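Local coordinates for 433aa long hypothetical phosphoribosylglycinamide formyl transferase (Pyrococcus horikoshii, PDB 2DWC), which is a protein of the ATP-grasp superfamily, with preATP-grasp, ATP-grasp and PurT-type C-terminal domains, modelled here with ADP bound, at residues E250-A255 with K283-W288; A255-Y260 with D332-F337; V45-R50 with Q58-S63. All blocks are in the same frame, centred on the assembly; numbering follows the deposited sequence.

Contact 1. Residues E250-A255 with K283-W288; sequences EISEKA and KGDKVW
Ser-252 and Asp-285 join the start of helix 253-270 to the type II' beta turn Lys-283 to Lys-286, the tight hairpin between strands 274-283 and 286-293 of the ATP-grasp domain. Ser-252 is the N-cap of the helix, and its OG does two things: it accepts from Ala-255 N at 3.0 Å (N-H...O 157°), closing the first helical turn, and it donates to Asp-285 OD2 at 2.7 Å. Its hydroxyl sits between the backbone N and the carbonyl carbon (chi1 64°), a position that lets one oxygen serve both the helix and the turn. The donor meets Asp-285 OD2 from above the carboxylate plane, 44° out of it. A water adds a second bridge, accepting from Ser-252 N and donating to Gly-284 O. The hairpin itself is held by paired backbone bonds between Lys-283 and Lys-286, and Gly-284 N is also bonded to Asp-208 OD1.

Charge contributes less directly. Lys-254 lays its methylenes obliquely across the Asp-285 carboxylate, with CD 3.0 Å from OD1, while the extended chain carries NZ onward to 4.4 Å from OD1. That is beyond a salt bridge; the lysine charge and the helix N terminus nearby would still probably stabilise the negative carboxylate.

Apolar contact is made on the buried side, by Val-287 and Ala-255. Val-287 turns toward the helix, and its CG2 approaches Ala-255 O at 3.8 Å and the Ala-255 methyl at 4.2 Å; the same valine also packs on Val-259, Ile-262 and Met-280. Ala-255 additionally touches Val-282 of the preceding strand, and its CB rests 3.4 Å from the carbonyl oxygen of Gly-284.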
loop_
_atom_site.group_PDB
_atom_site.type_symbol
_atom_site.label_atom_id
_atom_site.label_comp_id
_atom_site.label_asym_id
_atom_site.label_seq_id
_atom_site.Cartn_x
_atom_site.Cartn_y
_atom_site.Cartn_z
ATOM N N GLU B 250 1.670 -25.451 -4.561
ATOM C CA GLU B 250 0.806 -26.587 -4.864
ATOM C C GLU B 250 1.431 -27.865 -4.332
ATOM O O GLU B 250 2.056 -28.629 -5.076
ATOM C CB GLU B 250 0.584 -26.656 -6.371
ATOM C CG GLU B 250 -0.230 -25.447 -6.883
ATOM C CD GLU B 250 -0.574 -25.547 -8.377
ATOM O OE1 GLU B 250 0.340 -25.383 -9.219
ATOM O OE2 GLU B 250 -1.766 -25.794 -8.695
ATOM N N ILE B 251 1.300 -28.047 -3.021
ATOM C CA ILE B 251 1.841 -29.205 -2.323
ATOM C C ILE B 251 0.721 -29.905 -1.558
ATOM O O ILE B 251 -0.345 -29.326 -1.326
ATOM C CB ILE B 251 2.981 -28.792 -1.326
ATOM C CG1 ILE B 251 2.409 -27.892 -0.213
ATOM C CG2 ILE B 251 4.124 -28.127 -2.108
ATOM C CD1 ILE B 251 3.442 -27.518 0.885
ATOM N N SER B 252 0.957 -31.157 -1.164
ATOM C CA SER B 252 -0.062 -31.908 -0.444
ATOM C C SER B 252 -0.366 -31.322 0.909
ATOM O O SER B 252 0.449 -30.591 1.499
ATOM C CB SER B 252 0.356 -33.371 -0.252
ATOM O OG SER B 252 1.521 -33.459 0.559
ATOM N N GLU B 253 -1.550 -31.653 1.402
ATOM C CA GLU B 253 -1.994 -31.198 2.699
ATOM C C GLU B 253 -1.046 -31.770 3.758
ATOM O O GLU B 253 -0.759 -31.113 4.764
ATOM C CB GLU B 253 -3.424 -31.647 2.938
ATOM C CG GLU B 253 -4.180 -30.675 3.794
ATOM C CD GLU B 253 -5.676 -30.836 3.672
ATOM O OE1 GLU B 253 -6.184 -30.863 2.525
ATOM O OE2 GLU B 253 -6.348 -30.919 4.724
ATOM N N LYS B 254 -0.544 -32.984 3.531
ATOM C CA LYS B 254 0.407 -33.571 4.483
ATOM C C LYS B 254 1.715 -32.780 4.484
ATOM O O LYS B 254 2.266 -32.471 5.540
ATOM C CB LYS B 254 0.731 -35.033 4.142
ATOM C CG LYS B 254 -0.370 -35.983 4.553
ATOM C CD LYS B 254 0.092 -37.435 4.565
ATOM C CE LYS B 254 -1.085 -38.347 4.942
ATOM N NZ LYS B 254 -0.660 -39.764 5.172
ATOM N N ALA B 255 2.210 -32.460 3.298
ATOM C CA ALA B 255 3.451 -31.697 3.197
ATOM C C ALA B 255 3.237 -30.324 3.839
ATOM O O ALA B 255 4.118 -29.807 4.529
ATOM C CB ALA B 255 3.857 -31.537 1.732
ATOM N N LYS B 283 9.116 -32.829 -1.653
ATOM C CA LYS B 283 9.031 -33.875 -2.684
ATOM C C LYS B 283 7.906 -34.773 -2.167
ATOM O O LYS B 283 8.096 -35.534 -1.219
ATOM C CB LYS B 283 10.346 -34.656 -2.783
ATOM C CG LYS B 283 10.518 -35.348 -4.137
ATOM C CD LYS B 283 11.174 -36.690 -3.993
ATOM C CE LYS B 283 11.187 -37.416 -5.329
ATOM N NZ LYS B 283 11.293 -38.892 -5.100
ATOM N N GLY B 284 6.716 -34.638 -2.748
ATOM C CA GLY B 284 5.586 -35.404 -2.262
ATOM C C GLY B 284 5.227 -34.950 -0.857
ATOM O O GLY B 284 5.035 -33.753 -0.623
ATOM N N ASP B 285 5.143 -35.880 0.091
ATOM C CA ASP B 285 4.807 -35.516 1.460
ATOM C C ASP B 285 6.083 -35.255 2.277
ATOM O O ASP B 285 5.997 -34.873 3.452
ATOM C CB ASP B 285 4.016 -36.631 2.160
ATOM C CG ASP B 285 2.575 -36.782 1.636
ATOM O OD1 ASP B 285 1.847 -37.646 2.184
ATOM O OD2 ASP B 285 2.159 -36.053 0.702
ATOM N N LYS B 286 7.248 -35.513 1.684
ATOM C CA LYS B 286 8.515 -35.319 2.386
ATOM C C LYS B 286 9.020 -33.866 2.311
ATOM O O LYS B 286 9.043 -33.254 1.231
ATOM C CB LYS B 286 9.608 -36.248 1.847
ATOM C CG LYS B 286 10.848 -36.186 2.739
ATOM C CD LYS B 286 11.673 -37.465 2.767
ATOM C CE LYS B 286 12.483 -37.547 4.074
ATOM N NZ LYS B 286 12.810 -36.189 4.636
ATOM N N VAL B 287 9.459 -33.342 3.453
ATOM C CA VAL B 287 9.945 -31.950 3.514
ATOM C C VAL B 287 11.327 -31.886 4.181
ATOM O O VAL B 287 11.583 -32.575 5.177
ATOM C CB VAL B 287 8.928 -31.080 4.311
ATOM C CG1 VAL B 287 9.351 -29.589 4.326
ATOM C CG2 VAL B 287 7.542 -31.223 3.687
ATOM N N TRP B 288 12.220 -31.089 3.609
ATOM C CA TRP B 288 13.566 -30.903 4.174
ATOM C C TRP B 288 13.767 -29.416 4.453
ATOM O O TRP B 288 13.414 -28.603 3.602
ATOM C CB TRP B 288 14.636 -31.305 3.167
ATOM C CG TRP B 288 14.710 -32.770 2.821
ATOM C CD1 TRP B 288 15.567 -33.698 3.368
ATOM C CD2 TRP B 288 13.976 -33.455 1.789
ATOM N NE1 TRP B 288 15.417 -34.913 2.728
ATOM C CE2 TRP B 288 14.449 -34.795 1.759
ATOM C CE3 TRP B 288 12.973 -33.069 0.884
ATOM C CZ2 TRP B 288 13.950 -35.750 0.854
ATOM C CZ3 TRP B 288 12.473 -34.028 -0.023
ATOM C CH2 TRP B 288 12.970 -35.349 -0.025
HETATM O O HOH W 1 3.427 -32.182 -2.177
#

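Contact 2. Residues A255-Y260 with D332-F337; sequences AEREVY and DGYRLF
Tyr-260 and Tyr-334 meet obliquely, ring centroids 5.8 Å apart and planes at 59°; the closest approach is through Tyr-260 CB. This methylene sits over the centre of the Tyr-334 ring, 3.9 Å from the centroid and 11° off its normal, a CH-pi contact. The Tyr-260 ring in turn receives Leu-336: CD2 lies over one face, 4.0 Å from the centroid, the two side chains crossing at about a right angle. At the far end of the ring, Tyr-260 OH donates a very short bond to Glu-256 OE2, which also pairs with Lys-231.

Arg-257 bends at chi3 (79°) and brings NH2 to the edge of the Tyr-334 ring, 3.4 Å from CE1, which lies over one guanidinium face. The same NH2 is 2.8 Å from Asp-332 O, near the guanidinium plane, and a long salt bridge links Arg-257 NE to Asp-332 OD2 at 3.8 Å. A water joins Arg-257 O to Tyr-334 OH.

Segment 255-260 of helix 253-270 runs nearly at a right angle to strand 334-337, their axes 10.8 Å apart at closest approach. Tyr-260 also packs on Pro-232 of strand 225-238, the parallel partner of strand 334-337, and on Glu-213 of strand 209-219.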
loop_
_atom_site.group_PDB
_atom_site.type_symbol
_atom_site.label_atom_id
_atom_site.label_comp_id
_atom_site.label_asym_id
_atom_site.label_seq_id
_atom_site.Cartn_x
_atom_site.Cartn_y
_atom_site.Cartn_z
ATOM N N ALA B 255 2.210 -32.460 3.298
ATOM C CA ALA B 255 3.451 -31.697 3.197
ATOM C C ALA B 255 3.237 -30.324 3.839
ATOM O O ALA B 255 4.118 -29.807 4.529
ATOM C CB ALA B 255 3.857 -31.537 1.732
ATOM N N GLU B 256 2.070 -29.734 3.596
ATOM C CA GLU B 256 1.771 -28.413 4.144
ATOM C C GLU B 256 1.848 -28.423 5.662
ATOM O O GLU B 256 2.435 -27.526 6.281
ATOM C CB GLU B 256 0.384 -27.938 3.694
ATOM C CG GLU B 256 -0.005 -26.578 4.236
ATOM C CD GLU B 256 -1.391 -26.186 3.844
ATOM O OE1 GLU B 256 -1.996 -26.924 3.043
ATOM O OE2 GLU B 256 -1.887 -25.158 4.340
ATOM N N ARG B 257 1.273 -29.440 6.293
ATOM C CA ARG B 257 1.344 -29.483 7.746
ATOM C C ARG B 257 2.777 -29.732 8.240
ATOM O O ARG B 257 3.155 -29.286 9.334
ATOM C CB ARG B 257 0.403 -30.561 8.310
ATOM C CG ARG B 257 -1.045 -30.369 7.888
ATOM C CD ARG B 257 -2.031 -31.187 8.732
ATOM N NE ARG B 257 -2.274 -30.529 10.014
ATOM C CZ ARG B 257 -1.738 -30.896 11.179
ATOM N NH1 ARG B 257 -0.917 -31.943 11.258
ATOM N NH2 ARG B 257 -2.000 -30.188 12.267
ATOM N N GLU B 258 3.555 -30.472 7.475
ATOM C CA GLU B 258 4.942 -30.744 7.868
ATOM C C GLU B 258 5.742 -29.431 7.728
ATOM O O GLU B 258 6.669 -29.151 8.508
ATOM C CB GLU B 258 5.530 -31.824 6.963
ATOM C CG GLU B 258 6.968 -32.195 7.231
ATOM C CD GLU B 258 7.159 -33.012 8.528
ATOM O OE1 GLU B 258 8.287 -33.503 8.723
ATOM O OE2 GLU B 258 6.206 -33.149 9.333
ATOM N N VAL B 259 5.386 -28.639 6.720
ATOM C CA VAL B 259 6.070 -27.333 6.516
ATOM C C VAL B 259 5.837 -26.493 7.769
ATOM O O VAL B 259 6.774 -25.919 8.322
ATOM C CB VAL B 259 5.506 -26.612 5.251
ATOM C CG1 VAL B 259 5.859 -25.089 5.268
ATOM C CG2 VAL B 259 6.088 -27.261 4.007
ATOM N N TYR B 260 4.596 -26.437 8.250
ATOM C CA TYR B 260 4.300 -25.665 9.463
ATOM C C TYR B 260 5.034 -26.256 10.666
ATOM O O TYR B 260 5.569 -25.528 11.483
ATOM C CB TYR B 260 2.798 -25.647 9.793
ATOM C CG TYR B 260 1.910 -25.070 8.695
ATOM C CD1 TYR B 260 0.592 -25.510 8.520
ATOM C CD2 TYR B 260 2.398 -24.089 7.819
ATOM C CE1 TYR B 260 -0.209 -24.994 7.505
ATOM C CE2 TYR B 260 1.605 -23.567 6.786
ATOM C CZ TYR B 260 0.315 -24.017 6.628
ATOM O OH TYR B 260 -0.431 -23.540 5.569
ATOM N N ASP B 332 -6.415 -27.331 13.352
ATOM C CA ASP B 332 -5.635 -28.517 13.686
ATOM C C ASP B 332 -4.415 -28.217 14.546
ATOM O O ASP B 332 -3.343 -28.800 14.340
ATOM C CB ASP B 332 -5.150 -29.237 12.416
ATOM C CG ASP B 332 -6.275 -29.538 11.426
ATOM O OD1 ASP B 332 -7.441 -29.671 11.858
ATOM O OD2 ASP B 332 -5.992 -29.660 10.209
ATOM N N GLY B 333 -4.568 -27.312 15.504
ATOM C CA GLY B 333 -3.458 -26.988 16.379
ATOM C C GLY B 333 -2.473 -25.953 15.851
ATOM O O GLY B 333 -1.485 -25.651 16.525
ATOM N N TYR B 334 -2.702 -25.447 14.641
ATOM C CA TYR B 334 -1.824 -24.417 14.079
ATOM C C TYR B 334 -2.606 -23.114 13.910
ATOM O O TYR B 334 -3.768 -23.118 13.468
ATOM C CB TYR B 334 -1.250 -24.855 12.718
ATOM C CG TYR B 334 -0.109 -25.858 12.804
ATOM C CD1 TYR B 334 -0.298 -27.192 12.411
ATOM C CD2 TYR B 334 1.146 -25.492 13.344
ATOM C CE1 TYR B 334 0.714 -28.146 12.567
ATOM C CE2 TYR B 334 2.173 -26.442 13.496
ATOM C CZ TYR B 334 1.945 -27.767 13.114
ATOM O OH TYR B 334 2.927 -28.721 13.310
ATOM N N ARG B 335 -1.980 -22.000 14.293
ATOM C CA ARG B 335 -2.592 -20.689 14.149
ATOM C C ARG B 335 -2.166 -20.264 12.729
ATOM O O ARG B 335 -0.982 -20.028 12.459
ATOM C CB ARG B 335 -2.039 -19.713 15.198
ATOM C CG ARG B 335 -2.942 -18.502 15.472
ATOM C CD ARG B 335 -2.293 -17.551 16.494
ATOM N NE ARG B 335 -3.107 -16.395 16.928
ATOM C CZ ARG B 335 -3.214 -15.229 16.280
ATOM N NH1 ARG B 335 -2.557 -15.031 15.115
ATOM N NH2 ARG B 335 -3.942 -14.240 16.823
ATOM N N LEU B 336 -3.137 -20.244 11.809
ATOM C CA LEU B 336 -2.854 -19.913 10.428
ATOM C C LEU B 336 -3.249 -18.493 10.083
ATOM O O LEU B 336 -4.060 -17.869 10.759
ATOM C CB LEU B 336 -3.605 -20.889 9.471
ATOM C CG LEU B 336 -3.336 -22.394 9.694
ATOM C CD1 LEU B 336 -3.989 -23.179 8.560
ATOM C CD2 LEU B 336 -1.844 -22.682 9.723
ATOM N N PHE B 337 -2.656 -17.981 9.009
ATOM C CA PHE B 337 -3.009 -16.643 8.526
ATOM C C PHE B 337 -3.685 -16.892 7.159
ATOM O O PHE B 337 -3.049 -17.288 6.196
ATOM C CB PHE B 337 -1.771 -15.767 8.344
ATOM C CG PHE B 337 -2.136 -14.330 8.094
ATOM C CD1 PHE B 337 -2.522 -13.531 9.154
ATOM C CD2 PHE B 337 -2.272 -13.848 6.790
ATOM C CE1 PHE B 337 -3.064 -12.271 8.944
ATOM C CE2 PHE B 337 -2.808 -12.588 6.558
ATOM C CZ PHE B 337 -3.210 -11.798 7.626
HETATM O O HOH W 2 1.795 -31.048 11.767
#

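Contact 3. Residues V45-R50 with Q58-S63; sequences VVAVDR and QVAHRS
Val-45, which loses the most surface here, is gripped by His-61 at its backbone N and by Ala-60 at its side chain. Its N donates to His-61 ND1 at 2.9 Å (N-H...N 162°), the donor tilted 19° out of the imidazole plane. CG of His-61 lies beside its own backbone N (chi1 -69°), which swings the ring back along the start of strand 44-49. Because ND1 accepts here, NE2 should carry the proton, and it is NE2 that bonds to Gln-58 OE1 of the second subunit, so one imidazole joins the strand start to the dimer interface. Val-45 O takes weak bonds from both His-61 N and Arg-62 N, and Val-45 CG1 touches the Ala-60 methyl at 3.7 Å.

These bonds begin the parallel pairing of strands 44-49 and 62-65, the two strands of a beta-alpha-beta crossover through helix 55-59 in the Rossmann-like preATP-grasp domain; strand 62-65 is one of the two edge strands of its four-stranded parallel sheet within the chain.

Val-46 and Arg-62 share one face of the sheet. The arginine chain bends at chi3 and brings NH2 to 3.5 Å from Val-46 CG2, while the same nitrogen forms salt bridges with Glu-44 and Glu-81. Ala-47, on the opposite face, packs its methyl on Ala-60 CB at 3.8 Å. Its N donates to Arg-62 O at 3.0 Å, in the carbonyl plane, and Val-46 CA makes a CA-H...O contact with that same Arg-62 O at 3.3 Å. One residue on, Ala-47 O receives another from Ser-63 CA.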
loop_
_atom_site.group_PDB
_atom_site.type_symbol
_atom_site.label_atom_id
_atom_site.label_comp_id
_atom_site.label_asym_id
_atom_site.label_seq_id
_atom_site.Cartn_x
_atom_site.Cartn_y
_atom_site.Cartn_z
ATOM N N VAL B 45 9.562 6.753 10.331
ATOM C CA VAL B 45 10.539 5.847 9.703
ATOM C C VAL B 45 11.867 6.515 9.390
ATOM O O VAL B 45 11.885 7.569 8.753
ATOM C CB VAL B 45 10.014 5.340 8.320
ATOM C CG1 VAL B 45 11.001 4.329 7.698
ATOM C CG2 VAL B 45 8.663 4.656 8.520
ATOM N N VAL B 46 12.960 5.894 9.826
ATOM C CA VAL B 46 14.281 6.408 9.498
ATOM C C VAL B 46 14.907 5.238 8.719
ATOM O O VAL B 46 14.907 4.100 9.190
ATOM C CB VAL B 46 15.077 6.717 10.741
ATOM C CG1 VAL B 46 16.484 7.153 10.350
ATOM C CG2 VAL B 46 14.403 7.829 11.473
ATOM N N ALA B 47 15.405 5.543 7.519
ATOM C CA ALA B 47 15.955 4.513 6.629
ATOM C C ALA B 47 17.442 4.708 6.434
ATOM O O ALA B 47 17.877 5.809 6.101
ATOM C CB ALA B 47 15.228 4.633 5.257
ATOM N N VAL B 48 18.192 3.626 6.564
ATOM C CA VAL B 48 19.651 3.672 6.422
ATOM C C VAL B 48 20.122 2.745 5.314
ATOM O O VAL B 48 19.584 1.642 5.125
ATOM C CB VAL B 48 20.315 3.178 7.757
ATOM C CG1 VAL B 48 21.877 3.334 7.729
ATOM C CG2 VAL B 48 19.716 3.983 8.942
ATOM N N ASP B 49 21.118 3.191 4.559
ATOM C CA ASP B 49 21.727 2.307 3.577
ATOM C C ASP B 49 23.067 2.902 3.135
ATOM O O ASP B 49 23.472 3.951 3.639
ATOM C CB ASP B 49 20.813 2.027 2.369
ATOM C CG ASP B 49 21.039 0.629 1.786
ATOM O OD1 ASP B 49 22.221 0.203 1.603
ATOM O OD2 ASP B 49 20.032 -0.047 1.440
ATOM N N ARG B 50 23.757 2.221 2.227
ATOM C CA ARG B 50 25.075 2.691 1.786
ATOM C C ARG B 50 25.035 3.664 0.644
ATOM O O ARG B 50 26.101 4.192 0.231
ATOM C CB ARG B 50 25.978 1.488 1.399
ATOM C CG ARG B 50 25.408 0.704 0.260
ATOM C CD ARG B 50 26.199 -0.601 0.022
ATOM N NE ARG B 50 27.617 -0.348 -0.203
ATOM C CZ ARG B 50 28.114 0.267 -1.278
ATOM N NH1 ARG B 50 27.304 0.714 -2.242
ATOM N NH2 ARG B 50 29.430 0.388 -1.414
ATOM N N GLN B 58 13.119 6.964 0.086
ATOM C CA GLN B 58 12.211 7.881 -0.626
ATOM C C GLN B 58 10.861 8.018 0.088
ATOM O O GLN B 58 10.242 9.082 0.082
ATOM C CB GLN B 58 12.002 7.391 -2.080
ATOM C CG GLN B 58 13.324 7.578 -2.906
ATOM C CD GLN B 58 13.168 7.089 -4.316
ATOM O OE1 GLN B 58 12.137 7.312 -4.933
ATOM N NE2 GLN B 58 14.191 6.417 -4.839
ATOM N N VAL B 59 10.449 6.935 0.746
ATOM C CA VAL B 59 9.163 6.905 1.461
ATOM C C VAL B 59 9.314 7.273 2.953
ATOM O O VAL B 59 8.381 7.753 3.567
ATOM C CB VAL B 59 8.532 5.496 1.353
ATOM C CG1 VAL B 59 7.402 5.320 2.390
ATOM C CG2 VAL B 59 7.935 5.341 -0.092
ATOM N N ALA B 60 10.521 7.124 3.470
ATOM C CA ALA B 60 10.799 7.408 4.869
ATOM C C ALA B 60 10.751 8.887 5.228
ATOM O O ALA B 60 10.848 9.781 4.379
ATOM C CB ALA B 60 12.183 6.842 5.220
ATOM N N HIS B 61 10.593 9.148 6.509
ATOM C CA HIS B 61 10.622 10.530 6.983
ATOM C C HIS B 61 12.057 11.104 6.915
ATOM O O HIS B 61 12.241 12.283 6.588
ATOM C CB HIS B 61 10.169 10.577 8.440
ATOM C CG HIS B 61 8.718 10.256 8.605
ATOM N ND1 HIS B 61 8.272 8.991 8.913
ATOM C CD2 HIS B 61 7.606 11.039 8.490
ATOM C CE1 HIS B 61 6.948 8.995 8.973
ATOM N NE2 HIS B 61 6.520 10.221 8.718
ATOM N N ARG B 62 13.069 10.292 7.226
ATOM C CA ARG B 62 14.463 10.792 7.202
ATOM C C ARG B 62 15.374 9.639 6.814
ATOM O O ARG B 62 15.002 8.469 6.989
ATOM C CB ARG B 62 14.923 11.203 8.626
ATOM C CG ARG B 62 14.742 12.610 9.134
ATOM C CD ARG B 62 15.542 12.752 10.502
ATOM N NE ARG B 62 15.140 11.851 11.611
ATOM C CZ ARG B 62 13.882 11.726 12.021
ATOM N NH1 ARG B 62 12.919 12.422 11.433
ATOM N NH2 ARG B 62 13.565 10.906 13.016
ATOM N N SER B 63 16.602 9.946 6.388
ATOM C CA SER B 63 17.513 8.841 6.025
ATOM C C SER B 63 18.944 9.162 6.474
ATOM O O SER B 63 19.261 10.327 6.742
ATOM C CB SER B 63 17.425 8.613 4.515
ATOM O OG SER B 63 17.961 9.735 3.813
#

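Overall arrangement
From the N terminus, contact 3 comes first, closing a short loop in the preATP-grasp domain by pairing strand 44-49 with strand 62-65 round helix 55-59. The chain then runs on to helix 253-270, which serves both other contacts. Contact 1 ties the start of the helix to the hairpin after strand 274-283; contact 2 ties its first turns to strand 334-337. Their segments alternate along the chain, so the two loops cross, sharing Ala-255 and touching through Val-287 and Glu-258. Both fasten the helix to the same large mixed sheet. Contact 3 lies on the opposite side of the chain's centre, its centre about 40 Å from that of contact 1.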